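Local coordinates for protein AA9 family lytic polysaccharide monooxygenase B (Heterobasidion irregulare TC 32-1, PDB 5NNS) that cleaves cellulose and related polysaccharides oxidatively at a copper site, using a reductant with H2O2 or O2 and giving C1-oxidised products, at residues I82-V87 against E154-H159; Y36-D41 against Q163-P168; N76-T81 against W124-L129. All coordinates share one frame; numbering follows the deposited sequence.

Contact 1 (I82-V87 against E154-H159); sequences IGPVMV and ELLAIH
Val-85 and Leu-155 face each other across two antiparallel strands of the larger sheet in the AA9 beta-sandwich core. They form a non-hydrogen-bonded pair, and both side chains leave on the same face, side by side. The branch that touches is Leu-155 CD2. It sits near both Val-85 methyls, 3.8 Å from CG2 and 3.9 Å from CG1. Leu-129 and Met-126 of helix 125-131 pack on this face of the sheet.

The next pair, Met-86 and Glu-154, is hydrogen-bonded through its backbone in both directions. Its side chains run alongside each other on the other face. Glu-154 holds CG anti to the backbone N (chi1 -172°) and is extended beyond it, which lays the chain along Met-86. The Met-86 chain bends at its last torsion (chi3 -77°). That bend turns CE toward the carboxylate, and Met-86 CE comes to 3.5 Å from Glu-154 OE1. The buried carboxylate is met by Tyr-195, through a hydrogen bond, and by Arg-152, through a salt bridge.

The ring of Pro-84 crosses Leu-156 obliquely, with Pro-84 CG 3.9 Å from Leu-156 CB. The backbones join here as well: Leu-156 N donates a nearly straight bond to Pro-84 O. Gly-83 fits tightly against the strand, its CA 3.2 Å from Leu-156 O. Leu-156 O and the carbonyl O of Ile-82 take the place a side chain would need, so the backbone calls for glycine.

At the end nearer the copper, Ile-82 and Ile-158 meet at about a right angle, CG2 against CG1. His-159, an O2-binding residue by similarity, stacks its ring on that of His-80. One water joins it to the opposite segment: it donates to Ile-82 O at 2.7 Å and lies 2.7 Å from His-159 ND1.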
loop_
_atom_site.group_PDB
_atom_site.type_symbol
_atom_site.label_atom_id
_atom_site.label_comp_id
_atom_site.label_asym_id
_atom_site.label_seq_id
_atom_site.Cartn_x
_atom_site.Cartn_y
_atom_site.Cartn_z
ATOM N N ILE A 82 -4.566 -3.466 -14.835
ATOM C CA ILE A 82 -5.970 -3.167 -14.532
ATOM C C ILE A 82 -6.237 -3.253 -13.023
ATOM O O ILE A 82 -6.193 -4.331 -12.432
ATOM C CB ILE A 82 -6.918 -4.119 -15.290
ATOM C CG1 ILE A 82 -6.705 -3.998 -16.806
ATOM C CG2 ILE A 82 -8.373 -3.834 -14.937
ATOM C CD1 ILE A 82 -7.185 -5.204 -17.595
ATOM N N GLY A 83 -6.497 -2.095 -12.422
ATOM C CA GLY A 83 -6.912 -1.976 -11.026
ATOM C C GLY A 83 -6.332 -0.730 -10.365
ATOM O O GLY A 83 -5.497 -0.046 -10.964
ATOM N N PRO A 84 -6.782 -0.416 -9.136
ATOM C CA PRO A 84 -6.313 0.790 -8.466
ATOM C C PRO A 84 -4.959 0.625 -7.789
ATOM O O PRO A 84 -4.541 -0.497 -7.505
ATOM C CB PRO A 84 -7.390 1.032 -7.403
ATOM C CG PRO A 84 -7.875 -0.332 -7.066
ATOM C CD PRO A 84 -7.883 -1.053 -8.384
ATOM N N VAL A 85 -4.295 1.758 -7.553
ATOM C CA VAL A 85 -3.141 1.855 -6.653
ATOM C C VAL A 85 -3.612 2.603 -5.419
ATOM O O VAL A 85 -4.332 3.589 -5.546
ATOM C CB VAL A 85 -1.980 2.662 -7.278
ATOM C CG1 VAL A 85 -0.800 2.751 -6.313
ATOM C CG2 VAL A 85 -1.563 2.063 -8.622
ATOM N N MET A 86 -3.204 2.144 -4.237
ATOM C CA MET A 86 -3.575 2.798 -2.979
ATOM C C MET A 86 -2.361 2.919 -2.084
ATOM O O MET A 86 -1.546 1.991 -2.003
ATOM C CB MET A 86 -4.670 2.003 -2.262
ATOM C CG MET A 86 -5.997 1.993 -3.005
ATOM S SD MET A 86 -7.133 0.782 -2.315
ATOM C CE MET A 86 -6.456 -0.730 -3.012
ATOM N N VAL A 87 -2.244 4.063 -1.418
ATOM C CA VAL A 87 -1.191 4.297 -0.437
ATOM C C VAL A 87 -1.855 4.612 0.901
ATOM O O VAL A 87 -2.665 5.529 1.002
ATOM C CB VAL A 87 -0.235 5.417 -0.885
ATOM C CG1 VAL A 87 0.975 5.496 0.041
ATOM C CG2 VAL A 87 0.211 5.174 -2.325
ATOM N N GLU A 154 -0.271 -0.565 -1.929
ATOM C CA GLU A 154 -1.137 -1.662 -2.310
ATOM C C GLU A 154 -1.580 -1.557 -3.762
ATOM O O GLU A 154 -2.014 -0.489 -4.222
ATOM C CB GLU A 154 -2.363 -1.714 -1.408
ATOM C CG GLU A 154 -3.226 -2.947 -1.624
ATOM C CD GLU A 154 -4.335 -3.079 -0.604
ATOM O OE1 GLU A 154 -4.924 -2.048 -0.203
ATOM O OE2 GLU A 154 -4.610 -4.222 -0.181
ATOM N N LEU A 155 -1.466 -2.682 -4.463
ATOM C CA LEU A 155 -1.989 -2.830 -5.809
ATOM C C LEU A 155 -3.100 -3.845 -5.747
ATOM O O LEU A 155 -2.937 -4.911 -5.150
ATOM C CB LEU A 155 -0.897 -3.310 -6.759
ATOM C CG LEU A 155 0.359 -2.440 -6.849
ATOM C CD1 LEU A 155 1.287 -2.968 -7.934
ATOM C CD2 LEU A 155 0.034 -0.978 -7.113
ATOM N N LEU A 156 -4.237 -3.502 -6.339
ATOM C CA LEU A 156 -5.372 -4.405 -6.430
ATOM C C LEU A 156 -5.562 -4.703 -7.907
ATOM O O LEU A 156 -6.174 -3.920 -8.622
ATOM C CB LEU A 156 -6.622 -3.772 -5.808
ATOM C CG LEU A 156 -7.974 -4.460 -6.045
ATOM C CD1 LEU A 156 -7.915 -5.946 -5.730
ATOM C CD2 LEU A 156 -9.083 -3.772 -5.255
ATOM N N ALA A 157 -5.002 -5.825 -8.352
ATOM C CA ALA A 157 -5.154 -6.291 -9.723
ATOM C C ALA A 157 -6.469 -7.053 -9.852
ATOM O O ALA A 157 -6.690 -8.019 -9.126
ATOM C CB ALA A 157 -3.980 -7.177 -10.120
ATOM N N ILE A 158 -7.322 -6.617 -10.780
ATOM C CA ILE A 158 -8.680 -7.168 -10.952
ATOM C C ILE A 158 -8.927 -7.690 -12.378
ATOM O O ILE A 158 -10.055 -7.672 -12.885
ATOM C CB ILE A 158 -9.759 -6.135 -10.533
ATOM C CG1 ILE A 158 -9.695 -4.855 -11.382
ATOM C CG2 ILE A 158 -9.596 -5.799 -9.060
ATOM C CD1 ILE A 158 -10.813 -3.874 -11.082
ATOM N N HIS A 159 -7.851 -8.169 -12.996
ATOM C CA HIS A 159 -7.871 -8.750 -14.334
ATOM C C HIS A 159 -8.450 -10.168 -14.393
ATOM O O HIS A 159 -8.812 -10.625 -15.480
ATOM C CB HIS A 159 -6.457 -8.759 -14.941
ATOM C CG HIS A 159 -5.452 -9.502 -14.120
ATOM N ND1 HIS A 159 -4.791 -8.925 -13.056
ATOM C CD2 HIS A 159 -5.011 -10.778 -14.191
ATOM C CE1 HIS A 159 -3.979 -9.813 -12.510
ATOM N NE2 HIS A 159 -4.090 -10.943 -13.185
HETATM O O HOH W 1 -4.687 -6.293 -13.458
#

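Contact 2 (Y36-D41 against Q163-P168); sequences YNPITD and QPQFYP
Pro-38 is the main bump of the loop segment 36-41. Its ring fits into the angle between the side chains of Gln-165 and Tyr-167, lying alongside both. These two residues carry CG beside the backbone N (chi1 -69° and -64°), which sends both side chains to the side where Pro-38 lies. Over one face of the tyrosine ring, offset toward the rim, Pro-38 CB makes a CH-pi contact, 3.8 Å from the ring centroid. The same CB also touches Gln-165 CB at 3.5 Å, and Pro-38 CG lies against Gln-165 CG. The Tyr-167 hydroxyl donates to Gln-165 OE1 at 2.8 Å, from above the carbonyl plane. This bond ties together the two walls that hold the proline. Tyr-36 O comes to the edge of the Tyr-167 ring, near its plane, 3.3 Å from CE1.

Ile-39 and Phe-166 form a single antiparallel bridge, hydrogen-bonded in both directions. Ile-39 O also lies at the edge of the Phe-166 ring, in its plane. Beyond the bridge, Ile-39 CD1 reaches across to Pro-168 CG at 4.1 Å. At the other end Thr-40 CA makes a CA-H...O contact with Pro-164 O at 3.4 Å.

Asn-37 makes a weak hydrogen bond to His-1, and Pro-38 also touches that residue. The loop thus lies beside the AA9 copper site, in which Tyr-167 is the tyrosine near the metal and Gln-165 an O2-binding residue by similarity.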
loop_
_atom_site.group_PDB
_atom_site.type_symbol
_atom_site.label_atom_id
_atom_site.label_comp_id
_atom_site.label_asym_id
_atom_site.label_seq_id
_atom_site.Cartn_x
_atom_site.Cartn_y
_atom_site.Cartn_z
ATOM N N TYR A 36 6.085 -13.369 -4.389
ATOM C CA TYR A 36 5.472 -12.464 -5.369
ATOM C C TYR A 36 3.948 -12.622 -5.498
ATOM O O TYR A 36 3.322 -11.817 -6.172
ATOM C CB TYR A 36 6.090 -12.714 -6.752
ATOM C CG TYR A 36 7.346 -11.932 -7.068
ATOM C CD1 TYR A 36 8.194 -11.452 -6.068
ATOM C CD2 TYR A 36 7.699 -11.687 -8.388
ATOM C CE1 TYR A 36 9.342 -10.739 -6.384
ATOM C CE2 TYR A 36 8.842 -10.979 -8.705
ATOM C CZ TYR A 36 9.658 -10.513 -7.699
ATOM O OH TYR A 36 10.790 -9.817 -8.015
ATOM N N ASN A 37 3.368 -13.659 -4.887
ATOM C CA ASN A 37 1.961 -14.016 -5.067
ATOM C C ASN A 37 1.003 -13.039 -4.408
ATOM O O ASN A 37 1.313 -12.472 -3.351
ATOM C CB ASN A 37 1.661 -15.398 -4.464
ATOM C CG ASN A 37 2.493 -16.507 -5.073
ATOM O OD1 ASN A 37 3.042 -16.367 -6.162
ATOM N ND2 ASN A 37 2.585 -17.618 -4.366
ATOM N N PRO A 38 -0.184 -12.867 -5.007
ATOM C CA PRO A 38 -1.177 -12.009 -4.376
ATOM C C PRO A 38 -1.824 -12.648 -3.148
ATOM O O PRO A 38 -1.845 -13.875 -3.011
ATOM C CB PRO A 38 -2.233 -11.826 -5.465
ATOM C CG PRO A 38 -2.119 -13.047 -6.304
ATOM C CD PRO A 38 -0.664 -13.422 -6.286
ATOM N N ILE A 39 -2.325 -11.792 -2.270
ATOM C CA ILE A 39 -3.314 -12.172 -1.270
ATOM C C ILE A 39 -4.662 -12.088 -1.984
ATOM O O ILE A 39 -5.011 -11.037 -2.517
ATOM C CB ILE A 39 -3.239 -11.243 -0.037
ATOM C CG1 ILE A 39 -1.990 -11.616 0.773
ATOM C CG2 ILE A 39 -4.517 -11.332 0.801
ATOM C CD1 ILE A 39 -1.629 -10.678 1.896
ATOM N N THR A 40 -5.393 -13.201 -2.011
ATOM C CA THR A 40 -6.659 -13.315 -2.757
ATOM C C THR A 40 -7.924 -13.220 -1.888
ATOM O O THR A 40 -9.017 -13.012 -2.416
ATOM C CB THR A 40 -6.707 -14.638 -3.554
ATOM O OG1 THR A 40 -6.509 -15.740 -2.664
ATOM C CG2 THR A 40 -5.608 -14.667 -4.612
ATOM N N ASP A 41 -7.781 -13.399 -0.574
ATOM C CA ASP A 41 -8.890 -13.221 0.358
ATOM C C ASP A 41 -8.815 -11.789 0.882
ATOM O O ASP A 41 -7.844 -11.456 1.564
ATOM C CB ASP A 41 -8.786 -14.222 1.511
ATOM C CG ASP A 41 -9.966 -14.144 2.488
ATOM O OD1 ASP A 41 -10.895 -13.317 2.321
ATOM O OD2 ASP A 41 -9.950 -14.929 3.458
ATOM N N GLN A 163 -11.788 -12.792 -8.749
ATOM C CA GLN A 163 -10.663 -13.101 -7.876
ATOM C C GLN A 163 -9.838 -11.822 -7.759
ATOM O O GLN A 163 -9.106 -11.465 -8.691
ATOM C CB GLN A 163 -9.801 -14.240 -8.428
ATOM C CG GLN A 163 -8.745 -14.731 -7.436
ATOM C CD GLN A 163 -7.780 -15.737 -8.032
ATOM O OE1 GLN A 163 -6.567 -15.590 -7.907
ATOM N NE2 GLN A 163 -8.314 -16.765 -8.681
ATOM N N PRO A 164 -9.976 -11.109 -6.629
ATOM C CA PRO A 164 -9.120 -9.942 -6.408
ATOM C C PRO A 164 -7.718 -10.374 -6.038
ATOM O O PRO A 164 -7.551 -11.410 -5.409
ATOM C CB PRO A 164 -9.785 -9.228 -5.229
ATOM C CG PRO A 164 -10.504 -10.312 -4.498
ATOM C CD PRO A 164 -10.975 -11.260 -5.549
ATOM N N GLN A 165 -6.729 -9.597 -6.460
ATOM C CA GLN A 165 -5.341 -9.866 -6.140
ATOM C C GLN A 165 -4.759 -8.635 -5.454
ATOM O O GLN A 165 -4.459 -7.630 -6.110
ATOM C CB GLN A 165 -4.574 -10.189 -7.406
ATOM C CG GLN A 165 -4.975 -11.518 -8.024
ATOM C CD GLN A 165 -4.211 -11.826 -9.294
ATOM O OE1 GLN A 165 -3.199 -11.193 -9.609
ATOM N NE2 GLN A 165 -4.700 -12.802 -10.040
ATOM N N PHE A 166 -4.633 -8.727 -4.133
ATOM C CA PHE A 166 -4.056 -7.684 -3.308
ATOM C C PHE A 166 -2.555 -7.919 -3.181
ATOM O O PHE A 166 -2.125 -9.027 -2.845
ATOM C CB PHE A 166 -4.696 -7.698 -1.920
ATOM C CG PHE A 166 -6.180 -7.473 -1.939
ATOM C CD1 PHE A 166 -6.698 -6.187 -1.888
ATOM C CD2 PHE A 166 -7.067 -8.544 -2.009
ATOM C CE1 PHE A 166 -8.069 -5.972 -1.909
ATOM C CE2 PHE A 166 -8.434 -8.336 -2.022
ATOM C CZ PHE A 166 -8.937 -7.047 -1.976
ATOM N N TYR A 167 -1.766 -6.883 -3.465
ATOM C CA TYR A 167 -0.305 -6.937 -3.342
ATOM C C TYR A 167 0.154 -5.805 -2.425
ATOM O O TYR A 167 0.440 -4.703 -2.904
ATOM C CB TYR A 167 0.358 -6.780 -4.699
ATOM C CG TYR A 167 0.064 -7.872 -5.695
ATOM C CD1 TYR A 167 0.808 -9.047 -5.705
ATOM C CD2 TYR A 167 -0.931 -7.713 -6.654
ATOM C CE1 TYR A 167 0.559 -10.039 -6.636
ATOM C CE2 TYR A 167 -1.193 -8.698 -7.586
ATOM C CZ TYR A 167 -0.434 -9.853 -7.583
ATOM O OH TYR A 167 -0.694 -10.843 -8.489
ATOM N N PRO A 168 0.202 -6.063 -1.102
ATOM C CA PRO A 168 0.590 -5.038 -0.140
ATOM C C PRO A 168 2.017 -5.185 0.363
ATOM O O PRO A 168 2.469 -6.299 0.584
ATOM C CB PRO A 168 -0.384 -5.288 1.009
ATOM C CG PRO A 168 -0.595 -6.763 0.989
ATOM C CD PRO A 168 -0.340 -7.250 -0.413
#

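Contact 3 (N76-T81 against W124-L129). With CU (copper (II) ion), chain E.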
loop_
_atom_site.group_PDB
_atom_site.type_symbol
_atom_site.label_atom_id
_atom_site.label_comp_id
_atom_site.label_asym_id
_atom_site.label_seq_id
_atom_site.Cartn_x
_atom_site.Cartn_y
_atom_site.Cartn_z
ATOM N N ASN A 76 9.125 -4.184 -9.207
ATOM C CA ASN A 76 9.633 -4.959 -10.338
ATOM C C ASN A 76 8.965 -4.488 -11.638
ATOM O O ASN A 76 8.069 -3.636 -11.617
ATOM C CB ASN A 76 9.362 -6.456 -10.130
ATOM C CG ASN A 76 7.885 -6.766 -9.908
ATOM O OD1 ASN A 76 7.250 -6.194 -9.017
ATOM N ND2 ASN A 76 7.339 -7.677 -10.701
ATOM N N GLN A 77 9.390 -5.041 -12.767
ATOM C CA GLN A 77 8.681 -4.806 -14.036
ATOM C C GLN A 77 7.281 -5.414 -13.940
ATOM O O GLN A 77 7.072 -6.592 -14.249
ATOM C CB GLN A 77 9.464 -5.362 -15.213
ATOM C CG GLN A 77 10.725 -4.553 -15.479
ATOM C CD GLN A 77 11.575 -5.112 -16.593
ATOM O OE1 GLN A 77 11.377 -6.241 -17.044
ATOM N NE2 GLN A 77 12.532 -4.316 -17.049
ATOM N N TRP A 78 6.344 -4.583 -13.477
ATOM C CA TRP A 78 5.030 -5.021 -13.032
ATOM C C TRP A 78 4.195 -5.483 -14.229
ATOM O O TRP A 78 4.049 -4.725 -15.202
ATOM C CB TRP A 78 4.330 -3.896 -12.265
ATOM C CG TRP A 78 3.028 -4.295 -11.669
ATOM C CD1 TRP A 78 1.802 -3.875 -12.051
ATOM C CD2 TRP A 78 2.825 -5.204 -10.583
ATOM N NE1 TRP A 78 0.831 -4.477 -11.285
ATOM C CE2 TRP A 78 1.438 -5.297 -10.373
ATOM C CE3 TRP A 78 3.682 -5.964 -9.784
ATOM C CZ2 TRP A 78 0.881 -6.112 -9.378
ATOM C CZ3 TRP A 78 3.131 -6.767 -8.799
ATOM C CH2 TRP A 78 1.744 -6.840 -8.610
ATOM N N PRO A 79 3.676 -6.729 -14.179
ATOM C CA PRO A 79 2.975 -7.309 -15.341
ATOM C C PRO A 79 1.483 -6.984 -15.497
ATOM O O PRO A 79 0.917 -7.300 -16.539
ATOM C CB PRO A 79 3.152 -8.813 -15.131
ATOM C CG PRO A 79 3.201 -8.957 -13.645
ATOM C CD PRO A 79 3.904 -7.740 -13.128
ATOM N N HIS A 80 0.852 -6.378 -14.496
ATOM C CA HIS A 80 -0.588 -6.141 -14.545
ATOM C C HIS A 80 -0.916 -4.665 -14.708
ATOM O O HIS A 80 -0.189 -3.800 -14.227
ATOM C CB HIS A 80 -1.244 -6.746 -13.318
ATOM C CG HIS A 80 -0.942 -8.198 -13.160
ATOM N ND1 HIS A 80 -1.137 -9.107 -14.178
ATOM C CD2 HIS A 80 -0.417 -8.895 -12.127
ATOM C CE1 HIS A 80 -0.766 -10.308 -13.766
ATOM N NE2 HIS A 80 -0.320 -10.205 -12.529
ATOM N N THR A 81 -1.995 -4.388 -15.430
ATOM C CA THR A 81 -2.348 -3.025 -15.812
ATOM C C THR A 81 -3.752 -2.570 -15.393
ATOM O O THR A 81 -4.070 -1.395 -15.550
ATOM C CB THR A 81 -2.197 -2.872 -17.331
ATOM O OG1 THR A 81 -2.901 -3.934 -17.990
ATOM C CG2 THR A 81 -0.735 -2.935 -17.708
ATOM N N TRP A 124 -5.996 3.000 -15.967
ATOM C CA TRP A 124 -5.968 2.739 -14.530
ATOM C C TRP A 124 -4.679 3.256 -13.897
ATOM O O TRP A 124 -3.648 3.372 -14.564
ATOM C CB TRP A 124 -6.068 1.235 -14.270
ATOM C CG TRP A 124 -7.380 0.596 -14.631
ATOM C CD1 TRP A 124 -7.727 0.048 -15.831
ATOM C CD2 TRP A 124 -8.498 0.403 -13.766
ATOM N NE1 TRP A 124 -9.006 -0.466 -15.772
ATOM C CE2 TRP A 124 -9.502 -0.257 -14.515
ATOM C CE3 TRP A 124 -8.760 0.734 -12.434
ATOM C CZ2 TRP A 124 -10.735 -0.598 -13.972
ATOM C CZ3 TRP A 124 -9.995 0.404 -11.894
ATOM C CH2 TRP A 124 -10.967 -0.256 -12.665
ATOM N N GLY A 125 -4.743 3.549 -12.599
ATOM C CA GLY A 125 -3.555 3.880 -11.806
ATOM C C GLY A 125 -2.426 2.868 -11.948
ATOM O O GLY A 125 -1.254 3.237 -12.020
ATOM N N MET A 126 -2.783 1.588 -12.006
ATOM C CA MET A 126 -1.796 0.515 -12.144
ATOM C C MET A 126 -1.062 0.584 -13.479
ATOM O O MET A 126 0.139 0.307 -13.534
ATOM C CB MET A 126 -2.459 -0.852 -11.984
ATOM C CG MET A 126 -1.490 -1.978 -11.677
ATOM S SD MET A 126 -2.353 -3.542 -11.420
ATOM C CE MET A 126 -3.268 -3.176 -9.929
ATOM N N GLY A 127 -1.789 0.938 -14.542
ATOM C CA GLY A 127 -1.188 1.250 -15.839
ATOM C C GLY A 127 -0.278 2.466 -15.805
ATOM O O GLY A 127 0.747 2.491 -16.482
ATOM N N GLN A 128 -0.654 3.470 -15.018
ATOM C CA GLN A 128 0.187 4.657 -14.823
ATOM C C GLN A 128 1.471 4.327 -14.049
ATOM O O GLN A 128 2.533 4.841 -14.372
ATOM C CB GLN A 128 -0.592 5.776 -14.117
ATOM C CG GLN A 128 -1.674 6.409 -14.978
ATOM C CD GLN A 128 -2.497 7.443 -14.227
ATOM O OE1 GLN A 128 -2.735 7.311 -13.025
ATOM N NE2 GLN A 128 -2.947 8.473 -14.936
ATOM N N LEU A 129 1.350 3.475 -13.030
ATOM C CA LEU A 129 2.493 2.991 -12.249
ATOM C C LEU A 129 3.537 2.306 -13.147
ATOM O O LEU A 129 4.719 2.634 -13.088
ATOM C CB LEU A 129 2.004 2.027 -11.162
ATOM C CG LEU A 129 2.987 1.442 -10.137
ATOM C CD1 LEU A 129 2.244 1.183 -8.843
ATOM C CD2 LEU A 129 3.666 0.162 -10.613
HETATM CU CU CU E . 0.568 -11.468 -11.071
HETATM O O HOH W 2 -4.259 1.009 -17.126
#
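Trp-78 meets Met-126 through a weak polar contact that is also a Met-aromatic one. Trp-78 NE1 donates a weak but fairly straight hydrogen bond to Met-126 SD, 3.3 Å away. The sulfur lies in the plane of the indole, at its edge. Met-126 carries CG anti to its own backbone N (chi1 -162°), which extends the side chain from the helix toward the indole.

Apolar contacts flank this bond. Trp-78 CD1 lies 3.8 Å from Met-126 CG, and Trp-78 CB is 4.4 Å from Leu-129 CD2. The sulfur also touches the copper-binding histidine, with Met-126 SD 3.9 Å from His-80 CB.

This loop belongs to the AA9 copper site. His-80 NE2 binds copper at 2.1 Å, and His-1 supplies the other histidine of the family's histidine brace. Tyr-167 is also at the metal site and meets the Trp-78 ring edge-to-face. His-80 CD2 lies over one face of the Trp-78 ring, offset toward its rim.

The remaining polar contacts gather where helix 125-131 starts, with Trp-124 at its N-cap position. A water donates to Thr-81 O and accepts from Trp-124 N, bridging loop and helix start. The indole nitrogen of Trp-124 donates a hydrogen bond to Leu-119 O. A plain van der Waals approach is separate from these: Thr-81 O lies 3.5 Å from Trp-124 CB.

Contacts 1 and 2 share the larger sheet, where strands 147-157 and 165-176 are neighbours. Their centres lie about 10 Å apart. Leu-155 O to Tyr-167 N and Ala-157 N to Gln-165 O are probable hydrogen bonds between them. Centre to centre, contact 3 lies about 8 Å from contact 1 and about 14 Å from contact 2, and it brings in helix 125-131. Along the chain, contacts 1 and 3 both nest inside the loop closed by contact 2, and their own segments alternate. The three converge near the copper. Contact 3 gives His-80 and contact 2 Tyr-167 to the metal site. Gln-165 of contact 2 and His-159 of contact 1, O2-binding by similarity, lie beside them.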